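Local coordinates for aminopeptidase N (Francisella tularensis subsp. tularensis, PDB 5DLL), which probably removes N-terminal amino acids from peptides as a zinc-dependent aminopeptidase of the M1 family, contributing to the breakdown of intracellular peptides, at residues A[294-299]-A[705-710]; A[612-617]-A[681-686]; A[699-704]-A[712-717]; A[604-609]-A[670-675]. All coordinates share one frame; numbering follows the deposited sequence.

Contact 1: residues A[294-299]-A[705-710]; sequences TATDKD and DNMTDQ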
loop_
_atom_site.group_PDB
_atom_site.type_symbol
_atom_site.label_atom_id
_atom_site.label_comp_id
_atom_site.label_asym_id
_atom_site.label_seq_id
_atom_site.Cartn_x
_atom_site.Cartn_y
_atom_site.Cartn_z
ATOM N N THR A 294 22.372 -6.644 -2.389
ATOM C CA THR A 294 21.767 -5.848 -1.319
ATOM C C THR A 294 20.284 -6.098 -1.062
ATOM O O THR A 294 19.848 -6.054 0.087
ATOM C CB THR A 294 21.947 -4.344 -1.591
ATOM O OG1 THR A 294 21.361 -4.008 -2.855
ATOM C CG2 THR A 294 23.423 -3.979 -1.591
ATOM N N ALA A 295 19.502 -6.329 -2.111
ATOM C CA ALA A 295 18.054 -6.481 -1.952
ATOM C C ALA A 295 17.696 -7.873 -1.429
ATOM O O ALA A 295 18.249 -8.880 -1.883
ATOM C CB ALA A 295 17.336 -6.198 -3.264
ATOM N N THR A 296 16.788 -7.917 -0.457
ATOM C CA THR A 296 16.245 -9.175 0.048
ATOM C C THR A 296 15.109 -9.615 -0.868
ATOM O O THR A 296 14.726 -8.884 -1.780
ATOM C CB THR A 296 15.715 -9.044 1.497
ATOM O OG1 THR A 296 14.638 -8.096 1.549
ATOM C CG2 THR A 296 16.828 -8.612 2.459
ATOM N N ASP A 297 14.574 -10.809 -0.626
ATOM C CA ASP A 297 13.447 -11.316 -1.412
ATOM C C ASP A 297 12.242 -10.398 -1.263
ATOM O O ASP A 297 11.475 -10.215 -2.204
ATOM C CB ASP A 297 13.064 -12.736 -0.979
ATOM C CG ASP A 297 14.167 -13.752 -1.238
ATOM O OD1 ASP A 297 14.876 -13.623 -2.264
ATOM O OD2 ASP A 297 14.313 -14.688 -0.416
ATOM N N LYS A 298 12.088 -9.822 -0.073
ATOM C CA LYS A 298 11.008 -8.883 0.213
ATOM C C LYS A 298 11.160 -7.587 -0.589
ATOM O O LYS A 298 10.177 -7.042 -1.085
ATOM C CB LYS A 298 10.971 -8.582 1.717
ATOM C CG LYS A 298 9.784 -7.756 2.186
ATOM C CD LYS A 298 8.458 -8.331 1.703
ATOM C CE LYS A 298 7.295 -7.883 2.576
ATOM N NZ LYS A 298 7.257 -6.410 2.793
ATOM N N ASP A 299 12.393 -7.104 -0.716
ATOM C CA ASP A 299 12.668 -5.893 -1.484
ATOM C C ASP A 299 12.299 -6.074 -2.946
ATOM O O ASP A 299 11.655 -5.208 -3.537
ATOM C CB ASP A 299 14.143 -5.499 -1.383
ATOM C CG ASP A 299 14.542 -5.074 0.015
ATOM O OD1 ASP A 299 13.650 -4.812 0.849
ATOM O OD2 ASP A 299 15.760 -5.011 0.282
ATOM N N ASP A 705 25.085 -16.126 0.222
ATOM C CA ASP A 705 25.425 -15.477 -1.051
ATOM C C ASP A 705 24.386 -14.421 -1.459
ATOM O O ASP A 705 24.365 -13.970 -2.608
ATOM C CB ASP A 705 25.631 -16.525 -2.165
ATOM C CG ASP A 705 24.336 -17.213 -2.600
ATOM O OD1 ASP A 705 23.419 -17.373 -1.767
ATOM O OD2 ASP A 705 24.243 -17.608 -3.785
ATOM N N ASN A 706 23.542 -14.023 -0.508
ATOM C CA ASN A 706 22.511 -13.014 -0.741
ATOM C C ASN A 706 22.166 -12.290 0.558
ATOM O O ASN A 706 22.567 -12.728 1.638
ATOM C CB ASN A 706 21.259 -13.667 -1.332
ATOM C CG ASN A 706 20.554 -14.584 -0.346
ATOM O OD1 ASN A 706 19.843 -14.121 0.547
ATOM N ND2 ASN A 706 20.739 -15.889 -0.510
ATOM N N MET A 707 21.410 -11.200 0.461
ATOM C CA MET A 707 21.053 -10.427 1.653
ATOM C C MET A 707 19.980 -11.104 2.505
ATOM O O MET A 707 20.022 -11.006 3.730
ATOM C CB MET A 707 20.602 -9.008 1.288
ATOM C CG MET A 707 20.495 -8.066 2.488
ATOM S SD MET A 707 22.021 -7.883 3.444
ATOM C CE MET A 707 23.136 -7.201 2.218
ATOM N N THR A 708 19.026 -11.784 1.871
ATOM C CA THR A 708 17.937 -12.433 2.605
ATOM C C THR A 708 18.470 -13.383 3.680
ATOM O O THR A 708 18.017 -13.351 4.823
ATOM C CB THR A 708 16.998 -13.212 1.668
ATOM O OG1 THR A 708 16.849 -12.504 0.429
ATOM C CG2 THR A 708 15.638 -13.402 2.327
ATOM N N ASP A 709 19.442 -14.209 3.305
ATOM C CA ASP A 709 20.074 -15.154 4.235
ATOM C C ASP A 709 20.983 -14.458 5.246
ATOM O O ASP A 709 21.057 -14.865 6.405
ATOM C CB ASP A 709 20.889 -16.210 3.470
ATOM C CG ASP A 709 20.025 -17.304 2.849
ATOM O OD1 ASP A 709 18.832 -17.423 3.199
ATOM O OD2 ASP A 709 20.558 -18.064 2.013
ATOM N N GLN A 710 21.686 -13.420 4.807
ATOM C CA GLN A 710 22.564 -12.677 5.708
ATOM C C GLN A 710 21.763 -11.856 6.724
ATOM O O GLN A 710 22.162 -11.732 7.877
ATOM C CB GLN A 710 23.513 -11.783 4.915
ATOM C CG GLN A 710 24.689 -11.274 5.734
ATOM C CD GLN A 710 25.867 -10.837 4.878
ATOM O OE1 GLN A 710 25.835 -10.936 3.651
ATOM N NE2 GLN A 710 26.918 -10.354 5.527
#
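T294 turns its carbonyl oxygen to the side chain of M707, its O lying 3.2 Å from M707 CG. Here two capped helix starts meet, that of helix 297-312 in the M1 peptidase domain and that of helix 707-717 in the C-terminal helical region. M707 carries CG anti to its backbone N (chi1 -168°) and then bends twice, which brings its methyl CE back to 4.0 Å from T294 CA. The carbonyl of A295 follows, with O beside M707 CB.

T296 is the N-cap of helix 297-312 and forms a capping box with D299. Its N donates to D299 OD2 over 3.2 Å, from above the carboxylate plane, while D299 N returns a weak bond to T296 OG1. D299 also makes a salt bridge with K746. With OG1 turned to the helix start, the methyl CG2 of T296 is left on the M707 side, 3.7 Å from M707 CG, and the two side chains meet at a slant.

D297 makes the hydrogen bond across the contact: its N donates to T708 OG1 over 3.0 Å, along a bent path of 135°. The side chains of D297 and T708 cross at about a right angle, with D297 OD2 3.3 Å from the methyl T708 CG2. Of the carboxylate oxygens, OD1 is hydrogen-bonded to Y664 and OD2 forms a salt bridge with R674. On the opposing helix start the N-cap is N706, whose OD1 accepts from D709 N at 2.8 Å.

Contact 2: residues A[612-617]-A[681-686]; sequences LLIPIE and LSYLMN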
loop_
_atom_site.group_PDB
_atom_site.type_symbol
_atom_site.label_atom_id
_atom_site.label_comp_id
_atom_site.label_asym_id
_atom_site.label_seq_id
_atom_site.Cartn_x
_atom_site.Cartn_y
_atom_site.Cartn_z
ATOM N N LEU A 612 3.396 -21.174 11.308
ATOM C CA LEU A 612 4.243 -21.669 12.392
ATOM C C LEU A 612 4.885 -20.559 13.233
ATOM O O LEU A 612 5.385 -20.825 14.330
ATOM C CB LEU A 612 5.327 -22.611 11.850
ATOM C CG LEU A 612 4.892 -23.960 11.258
ATOM C CD1 LEU A 612 6.121 -24.791 10.928
ATOM C CD2 LEU A 612 3.970 -24.747 12.175
ATOM N N LEU A 613 4.878 -19.324 12.739
ATOM C CA LEU A 613 5.404 -18.207 13.521
ATOM C C LEU A 613 4.315 -17.710 14.468
ATOM O O LEU A 613 3.240 -17.302 14.028
ATOM C CB LEU A 613 5.904 -17.085 12.608
ATOM C CG LEU A 613 6.980 -16.149 13.178
ATOM C CD1 LEU A 613 8.139 -16.920 13.803
ATOM C CD2 LEU A 613 7.487 -15.220 12.083
ATOM N N ILE A 614 4.603 -17.768 15.768
ATOM C CA ILE A 614 3.649 -17.375 16.812
ATOM C C ILE A 614 3.366 -15.866 16.700
ATOM O O ILE A 614 4.304 -15.081 16.517
ATOM C CB ILE A 614 4.200 -17.721 18.225
ATOM C CG1 ILE A 614 4.370 -19.237 18.391
ATOM C CG2 ILE A 614 3.293 -17.199 19.333
ATOM C CD1 ILE A 614 3.078 -20.001 18.599
ATOM N N PRO A 615 2.079 -15.456 16.797
ATOM C CA PRO A 615 1.752 -14.030 16.664
ATOM C C PRO A 615 2.625 -13.146 17.550
ATOM O O PRO A 615 2.803 -13.443 18.735
ATOM C CB PRO A 615 0.292 -13.946 17.126
ATOM C CG PRO A 615 -0.264 -15.310 16.930
ATOM C CD PRO A 615 0.875 -16.286 17.001
ATOM N N ILE A 616 3.179 -12.083 16.972
ATOM C CA ILE A 616 3.968 -11.125 17.745
ATOM C C ILE A 616 3.119 -10.431 18.817
ATOM O O ILE A 616 1.883 -10.404 18.745
ATOM C CB ILE A 616 4.687 -10.082 16.853
ATOM C CG1 ILE A 616 3.699 -9.354 15.932
ATOM C CG2 ILE A 616 5.785 -10.755 16.039
ATOM C CD1 ILE A 616 4.254 -8.077 15.341
ATOM N N GLU A 617 3.805 -9.864 19.802
ATOM C CA GLU A 617 3.172 -9.397 21.033
ATOM C C GLU A 617 2.176 -8.259 20.790
ATOM O O GLU A 617 1.121 -8.203 21.431
ATOM C CB GLU A 617 4.240 -8.971 22.047
ATOM C CG GLU A 617 5.234 -10.073 22.407
ATOM C CD GLU A 617 6.520 -10.018 21.590
ATOM O OE1 GLU A 617 6.657 -10.792 20.616
ATOM O OE2 GLU A 617 7.392 -9.190 21.919
ATOM N N LEU A 681 15.251 -21.572 12.112
ATOM C CA LEU A 681 16.426 -21.042 12.809
ATOM C C LEU A 681 16.084 -20.160 14.018
ATOM O O LEU A 681 16.874 -20.084 14.961
ATOM C CB LEU A 681 17.327 -20.270 11.832
ATOM C CG LEU A 681 18.658 -19.739 12.386
ATOM C CD1 LEU A 681 19.499 -20.858 12.988
ATOM C CD2 LEU A 681 19.430 -19.006 11.300
ATOM N N SER A 682 14.925 -19.500 13.994
ATOM C CA SER A 682 14.489 -18.674 15.127
ATOM C C SER A 682 14.081 -19.552 16.304
ATOM O O SER A 682 14.352 -19.210 17.452
ATOM C CB SER A 682 13.343 -17.716 14.743
ATOM O OG SER A 682 12.060 -18.310 14.890
ATOM N N TYR A 683 13.442 -20.684 16.013
ATOM C CA TYR A 683 13.075 -21.638 17.060
ATOM C C TYR A 683 14.288 -22.352 17.658
ATOM O O TYR A 683 14.256 -22.758 18.817
ATOM C CB TYR A 683 12.074 -22.662 16.535
ATOM C CG TYR A 683 10.651 -22.167 16.542
ATOM C CD1 TYR A 683 9.891 -22.198 17.710
ATOM C CD2 TYR A 683 10.061 -21.672 15.382
ATOM C CE1 TYR A 683 8.581 -21.748 17.720
ATOM C CE2 TYR A 683 8.753 -21.223 15.381
ATOM C CZ TYR A 683 8.017 -21.263 16.552
ATOM O OH TYR A 683 6.717 -20.812 16.554
ATOM N N LEU A 684 15.353 -22.505 16.874
ATOM C CA LEU A 684 16.601 -23.072 17.388
ATOM C C LEU A 684 17.305 -22.128 18.380
ATOM O O LEU A 684 18.041 -22.584 19.268
ATOM C CB LEU A 684 17.539 -23.444 16.231
ATOM C CG LEU A 684 17.042 -24.547 15.279
ATOM C CD1 LEU A 684 17.983 -24.692 14.087
ATOM C CD2 LEU A 684 16.863 -25.884 15.995
ATOM N N MET A 685 17.068 -20.823 18.229
ATOM C CA MET A 685 17.625 -19.805 19.135
ATOM C C MET A 685 16.755 -19.575 20.369
ATOM O O MET A 685 17.270 -19.284 21.446
ATOM C CB MET A 685 17.817 -18.485 18.398
ATOM C CG MET A 685 18.895 -18.537 17.332
ATOM S SD MET A 685 20.549 -18.736 18.025
ATOM C CE MET A 685 21.515 -18.199 16.620
ATOM N N ASN A 686 15.443 -19.713 20.211
ATOM C CA ASN A 686 14.531 -19.665 21.352
ATOM C C ASN A 686 14.520 -20.959 22.185
ATOM O O ASN A 686 13.725 -21.092 23.115
ATOM C CB ASN A 686 13.118 -19.323 20.881
ATOM C CG ASN A 686 13.024 -17.930 20.304
ATOM O OD1 ASN A 686 12.778 -17.753 19.110
ATOM N ND2 ASN A 686 13.236 -16.928 21.146
#
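Y683 turns CG away from its own carbonyl carbon, to the side of its backbone N (chi1 -82°), and this torsion sends the phenol out from helix 668-685 to the loop that follows helix 605-612. In I614, CG1 is anti to the carbonyl carbon (chi1 -64°), which lays that methylene against the phenol oxygen, with I614 CG1 3.4 Å from Y683 OH. The two side chains stand at about a right angle to each other.

The polar link is a single hydrogen bond from Y683 OH to L612 O, 2.6 Å long. The hydroxyl meets the carbonyl nearly head-on, with a C=O...donor angle of 166°, and L612 O lies at the edge of the ring, near its plane. A buried hydroxyl and the main-chain carbonyl of L612 thus satisfy one another. L613 adds a looser touch at the more exposed side, its CD1 4.3 Å from S682 OG, which is itself hydrogen-bonded to the carbonyl of V679.

The contact joins a loop to a helix within the helical-repeat region. W651 stacks on the Y683 ring, F594 of helix 588-598 touches both Y683 and L612, and helix 629-646 packs against Y683 through L643 and against I614 through V640.

Contact 3: residues A[699-704]-A[712-717]; sequences QLFDNA and TAFTEL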
loop_
_atom_site.group_PDB
_atom_site.type_symbol
_atom_site.label_atom_id
_atom_site.label_comp_id
_atom_site.label_asym_id
_atom_site.label_seq_id
_atom_site.Cartn_x
_atom_site.Cartn_y
_atom_site.Cartn_z
ATOM N N GLN A 699 27.359 -19.969 10.668
ATOM C CA GLN A 699 27.816 -20.441 9.361
ATOM C C GLN A 699 27.039 -19.761 8.239
ATOM O O GLN A 699 27.635 -19.279 7.274
ATOM C CB GLN A 699 27.697 -21.964 9.242
ATOM C CG GLN A 699 28.683 -22.739 10.108
ATOM C CD GLN A 699 30.137 -22.423 9.785
ATOM O OE1 GLN A 699 30.592 -22.615 8.655
ATOM N NE2 GLN A 699 30.873 -21.939 10.783
ATOM N N LEU A 700 25.715 -19.715 8.375
ATOM C CA LEU A 700 24.850 -19.056 7.394
ATOM C C LEU A 700 25.282 -17.613 7.190
ATOM O O LEU A 700 25.328 -17.119 6.062
ATOM C CB LEU A 700 23.388 -19.098 7.854
ATOM C CG LEU A 700 22.316 -18.539 6.909
ATOM C CD1 LEU A 700 22.465 -19.107 5.507
ATOM C CD2 LEU A 700 20.928 -18.834 7.459
ATOM N N PHE A 701 25.600 -16.952 8.300
ATOM C CA PHE A 701 26.140 -15.602 8.291
ATOM C C PHE A 701 27.383 -15.505 7.406
ATOM O O PHE A 701 27.476 -14.618 6.562
ATOM C CB PHE A 701 26.480 -15.172 9.723
ATOM C CG PHE A 701 26.806 -13.715 9.860
ATOM C CD1 PHE A 701 25.827 -12.754 9.659
ATOM C CD2 PHE A 701 28.088 -13.302 10.209
ATOM C CE1 PHE A 701 26.119 -11.409 9.789
ATOM C CE2 PHE A 701 28.385 -11.956 10.344
ATOM C CZ PHE A 701 27.401 -11.009 10.132
ATOM N N ASP A 702 28.328 -16.423 7.595
ATOM C CA ASP A 702 29.592 -16.392 6.852
ATOM C C ASP A 702 29.452 -16.848 5.399
ATOM O O ASP A 702 30.196 -16.388 4.535
ATOM C CB ASP A 702 30.647 -17.262 7.543
ATOM C CG ASP A 702 30.926 -16.824 8.967
ATOM O OD1 ASP A 702 31.025 -15.603 9.218
ATOM O OD2 ASP A 702 31.054 -17.709 9.838
ATOM N N ASN A 703 28.507 -17.750 5.135
ATOM C CA ASN A 703 28.405 -18.410 3.834
ATOM C C ASN A 703 27.343 -17.850 2.887
ATOM O O ASN A 703 27.403 -18.112 1.686
ATOM C CB ASN A 703 28.144 -19.906 4.032
ATOM C CG ASN A 703 29.208 -20.579 4.877
ATOM O OD1 ASN A 703 30.373 -20.183 4.863
ATOM N ND2 ASN A 703 28.810 -21.603 5.625
ATOM N N ALA A 704 26.374 -17.102 3.414
ATOM C CA ALA A 704 25.254 -16.599 2.604
ATOM C C ALA A 704 25.739 -15.866 1.354
ATOM O O ALA A 704 26.688 -15.086 1.422
ATOM C CB ALA A 704 24.363 -15.683 3.432
ATOM N N THR A 712 18.779 -12.827 7.764
ATOM C CA THR A 712 18.268 -13.863 8.658
ATOM C C THR A 712 19.350 -14.318 9.634
ATOM O O THR A 712 19.103 -14.431 10.832
ATOM C CB THR A 712 17.755 -15.081 7.870
ATOM O OG1 THR A 712 16.816 -14.646 6.882
ATOM C CG2 THR A 712 17.077 -16.082 8.797
ATOM N N ALA A 713 20.552 -14.564 9.117
ATOM C CA ALA A 713 21.677 -14.983 9.950
ATOM C C ALA A 713 21.994 -13.945 11.026
ATOM O O ALA A 713 22.153 -14.289 12.198
ATOM C CB ALA A 713 22.900 -15.236 9.090
ATOM N N PHE A 714 22.078 -12.680 10.621
ATOM C CA PHE A 714 22.344 -11.575 11.547
ATOM C C PHE A 714 21.257 -11.468 12.615
ATOM O O PHE A 714 21.562 -11.440 13.806
ATOM C CB PHE A 714 22.474 -10.252 10.772
ATOM C CG PHE A 714 22.865 -9.059 11.621
ATOM C CD1 PHE A 714 23.818 -9.166 12.632
ATOM C CD2 PHE A 714 22.306 -7.811 11.371
ATOM C CE1 PHE A 714 24.179 -8.060 13.396
ATOM C CE2 PHE A 714 22.664 -6.705 12.133
ATOM C CZ PHE A 714 23.603 -6.829 13.145
ATOM N N THR A 715 19.998 -11.426 12.188
ATOM C CA THR A 715 18.861 -11.314 13.108
ATOM C C THR A 715 18.889 -12.382 14.207
ATOM O O THR A 715 18.640 -12.083 15.374
ATOM C CB THR A 715 17.512 -11.424 12.358
ATOM O OG1 THR A 715 17.473 -10.481 11.278
ATOM C CG2 THR A 715 16.327 -11.177 13.302
ATOM N N GLU A 716 19.196 -13.621 13.831
ATOM C CA GLU A 716 19.179 -14.742 14.772
ATOM C C GLU A 716 20.440 -14.764 15.634
ATOM O O GLU A 716 20.401 -15.191 16.790
ATOM C CB GLU A 716 19.019 -16.070 14.031
ATOM C CG GLU A 716 17.820 -16.141 13.091
ATOM C CD GLU A 716 16.473 -16.020 13.786
ATOM O OE1 GLU A 716 16.421 -16.078 15.034
ATOM O OE2 GLU A 716 15.456 -15.870 13.068
ATOM N N LEU A 717 21.550 -14.289 15.076
ATOM C CA LEU A 717 22.794 -14.132 15.832
ATOM C C LEU A 717 22.637 -13.085 16.948
ATOM O O LEU A 717 23.354 -13.134 17.945
ATOM C CB LEU A 717 23.945 -13.746 14.886
ATOM C CG LEU A 717 25.269 -14.524 14.920
ATOM C CD1 LEU A 717 25.071 -16.018 15.134
ATOM C CD2 LEU A 717 26.039 -14.278 13.627
#
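F701 and A713 form the tight centre of this contact, where the two helices bring their CA atoms to 4.8 Å. The methyl of A713 fits against the main chain of the facing helix, its CB 3.3 Å from F701 N, and also touches the F701 side chain, CB to CB at 3.6 Å. L700 closes over the same methyl from the preceding position, its CG 4.0 Å from A713 CB.

With CG anti to its backbone N (chi1 -169°), F701 extends its ring across to helix 707-717. A713 CB sits at the ring edge, in plane, whereas the methyl L717 CD2 rides over one face in a CH-pi contact, 4.2 Å from the ring centroid and offset toward the rim. L717 crosses F701 at about a right angle. F714, by contrast, runs alongside F701 and points the same way, with F714 CB 3.9 Å from F701 CE1.

These residues pack the inner side of an antiparallel alpha-alpha hairpin. Helices 691-703 and 707-717 are joined by a short turn, and their local axes approach to 8.4 Å with 147° between their directions, in keeping with the ARM-like helical-repeat character of this region. Helix 723-736 extends the packed side: F733 stacks on F714, and R736 makes a cation-pi contact with F701.

The looser side is polar. Q699, D702 and N703 lie exposed on helix 691-703, apart from the facing segment, and T712 is partly exposed beside the packed residues, its hydroxyl OG1 hydrogen-bonded to the carbonyl of T708.

Contact 4: residues A[604-609]-A[670-675]; sequences DKALIS and QIAKRK
A672 and A606 make the apolar centre of the contact, their CB methyls 3.8 Å apart. The same A672 methyl also reaches the main chain opposite, with CB 3.5 Å from A606 N, and K605 CB lies against it as well. Farther along, K675 uses its aliphatic chain: CD lies 3.7 Å from A606 CB and CG 3.6 Å from S609 OG. Its first torsion, chi1 57°, sets CG between the backbone N and the carbonyl carbon and so directs the chain along the facing helix.

Two alanines in register permit close approach, and helices 605-612 and 668-685 pack side by side and roughly parallel, their local axes 8.0 Å apart at 26°, as two members of the C-terminal helical-repeat region.

No hydrogen bond crosses between the two segments. D604 is the N-cap of helix 605-612; its OD1 accepts from A606 N over 2.8 Å on the anti side of the carboxylate, while OD2 bonds to S348. S609 OG folds back to donate to K605 O at 2.7 Å, and that carbonyl also takes the S609 N-H.

Of the charged groups, K605 NZ and K673 NZ are 5.2 Å apart, with K673 NZ hydrogen-bonded to the carbonyl of Q657.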
loop_
_atom_site.group_PDB
_atom_site.type_symbol
_atom_site.label_atom_id
_atom_site.label_comp_id
_atom_site.label_asym_id
_atom_site.label_seq_id
_atom_site.Cartn_x
_atom_site.Cartn_y
_atom_site.Cartn_z
ATOM N N ASP A 604 2.398 -24.867 0.332
ATOM C CA ASP A 604 3.289 -23.721 0.144
ATOM C C ASP A 604 4.134 -23.535 1.405
ATOM O O ASP A 604 3.610 -23.315 2.498
ATOM C CB ASP A 604 2.505 -22.441 -0.184
ATOM C CG ASP A 604 3.413 -21.281 -0.619
ATOM O OD1 ASP A 604 4.539 -21.147 -0.089
ATOM O OD2 ASP A 604 2.994 -20.493 -1.494
ATOM N N LYS A 605 5.446 -23.637 1.228
ATOM C CA LYS A 605 6.395 -23.593 2.336
ATOM C C LYS A 605 6.439 -22.212 2.994
ATOM O O LYS A 605 6.816 -22.088 4.158
ATOM C CB LYS A 605 7.787 -23.982 1.830
ATOM C CG LYS A 605 8.602 -24.817 2.793
ATOM C CD LYS A 605 9.446 -25.856 2.069
ATOM C CE LYS A 605 8.587 -26.989 1.530
ATOM N NZ LYS A 605 9.412 -28.167 1.149
ATOM N N ALA A 606 6.058 -21.181 2.240
ATOM C CA ALA A 606 5.942 -19.828 2.773
ATOM C C ALA A 606 4.725 -19.721 3.688
ATOM O O ALA A 606 4.792 -19.095 4.747
ATOM C CB ALA A 606 5.841 -18.822 1.639
ATOM N N LEU A 607 3.615 -20.324 3.264
ATOM C CA LEU A 607 2.405 -20.411 4.088
ATOM C C LEU A 607 2.677 -21.153 5.399
ATOM O O LEU A 607 2.171 -20.766 6.454
ATOM C CB LEU A 607 1.275 -21.100 3.312
ATOM C CG LEU A 607 0.091 -21.668 4.100
ATOM C CD1 LEU A 607 -0.703 -20.571 4.796
ATOM C CD2 LEU A 607 -0.792 -22.476 3.161
ATOM N N ILE A 608 3.470 -22.220 5.322
ATOM C CA ILE A 608 3.927 -22.933 6.515
ATOM C C ILE A 608 4.657 -21.966 7.463
ATOM O O ILE A 608 4.375 -21.936 8.662
ATOM C CB ILE A 608 4.835 -24.134 6.149
ATOM C CG1 ILE A 608 4.016 -25.229 5.453
ATOM C CG2 ILE A 608 5.488 -24.724 7.390
ATOM C CD1 ILE A 608 4.844 -26.336 4.827
ATOM N N SER A 609 5.572 -21.167 6.911
ATOM C CA SER A 609 6.333 -20.184 7.692
ATOM C C SER A 609 5.450 -19.191 8.453
ATOM O O SER A 609 5.778 -18.811 9.575
ATOM C CB SER A 609 7.291 -19.411 6.781
ATOM O OG SER A 609 7.940 -20.280 5.870
ATOM N N GLN A 670 12.324 -21.307 -4.140
ATOM C CA GLN A 670 13.563 -20.895 -3.460
ATOM C C GLN A 670 13.320 -19.805 -2.410
ATOM O O GLN A 670 13.961 -19.788 -1.357
ATOM C CB GLN A 670 14.614 -20.423 -4.475
ATOM C CG GLN A 670 15.213 -21.543 -5.314
ATOM C CD GLN A 670 15.931 -22.582 -4.472
ATOM O OE1 GLN A 670 15.556 -23.756 -4.457
ATOM N NE2 GLN A 670 16.956 -22.149 -3.746
ATOM N N ILE A 671 12.385 -18.910 -2.697
ATOM C CA ILE A 671 12.007 -17.862 -1.760
ATOM C C ILE A 671 11.319 -18.465 -0.531
ATOM O O ILE A 671 11.679 -18.143 0.604
ATOM C CB ILE A 671 11.100 -16.811 -2.443
ATOM C CG1 ILE A 671 11.895 -16.057 -3.517
ATOM C CG2 ILE A 671 10.545 -15.820 -1.428
ATOM C CD1 ILE A 671 11.034 -15.325 -4.524
ATOM N N ALA A 672 10.343 -19.342 -0.767
ATOM C CA ALA A 672 9.577 -19.987 0.310
ATOM C C ALA A 672 10.449 -20.874 1.193
ATOM O O ALA A 672 10.211 -20.988 2.398
ATOM C CB ALA A 672 8.436 -20.806 -0.276
ATOM N N LYS A 673 11.446 -21.504 0.572
ATOM C CA LYS A 673 12.434 -22.341 1.266
ATOM C C LYS A 673 13.193 -21.484 2.281
ATOM O O LYS A 673 13.304 -21.850 3.454
ATOM C CB LYS A 673 13.417 -22.952 0.248
ATOM C CG LYS A 673 13.748 -24.430 0.421
ATOM C CD LYS A 673 14.162 -25.039 -0.921
ATOM C CE LYS A 673 15.052 -26.273 -0.795
ATOM N NZ LYS A 673 14.331 -27.546 -0.507
ATOM N N ARG A 674 13.676 -20.331 1.814
ATOM C CA ARG A 674 14.500 -19.421 2.618
ATOM C C ARG A 674 13.809 -18.856 3.853
ATOM O O ARG A 674 14.470 -18.536 4.843
ATOM C CB ARG A 674 15.005 -18.250 1.767
ATOM C CG ARG A 674 16.307 -18.517 1.033
ATOM C CD ARG A 674 16.852 -17.246 0.402
ATOM N NE ARG A 674 16.021 -16.800 -0.716
ATOM C CZ ARG A 674 16.132 -17.232 -1.973
ATOM N NH1 ARG A 674 17.049 -18.133 -2.309
ATOM N NH2 ARG A 674 15.318 -16.753 -2.909
ATOM N N LYS A 675 12.492 -18.706 3.803
ATOM C CA LYS A 675 11.789 -18.152 4.956
ATOM C C LYS A 675 11.374 -19.224 5.958
ATOM O O LYS A 675 11.434 -18.980 7.162
ATOM C CB LYS A 675 10.622 -17.249 4.554
ATOM C CG LYS A 675 9.550 -17.864 3.677
ATOM C CD LYS A 675 8.488 -16.826 3.342
ATOM C CE LYS A 675 9.031 -15.703 2.464
ATOM N NZ LYS A 675 7.965 -14.773 2.005
#

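In the fold
Helix 668-685 ties the set together: contact 4 uses its first half and contact 2 its C-terminal end, with centres 15 Å apart. Contact 1 meets contact 4 through a salt bridge, D297 OD2 to R674 NE at 2.7 Å, and shares helix 707-717 with contact 3, whose centre is 11 Å away; there D709 CB and A704 CB pack at 3.5 Å. Contacts 2 and 3 touch around E716. Three contacts lie wholly within the helical C-terminal region, while contact 1 joins that region to the peptidase domain. All lie away from the zinc site, yet helix 297-312, which begins in contact 1, carries the zinc ligand H309 farther along.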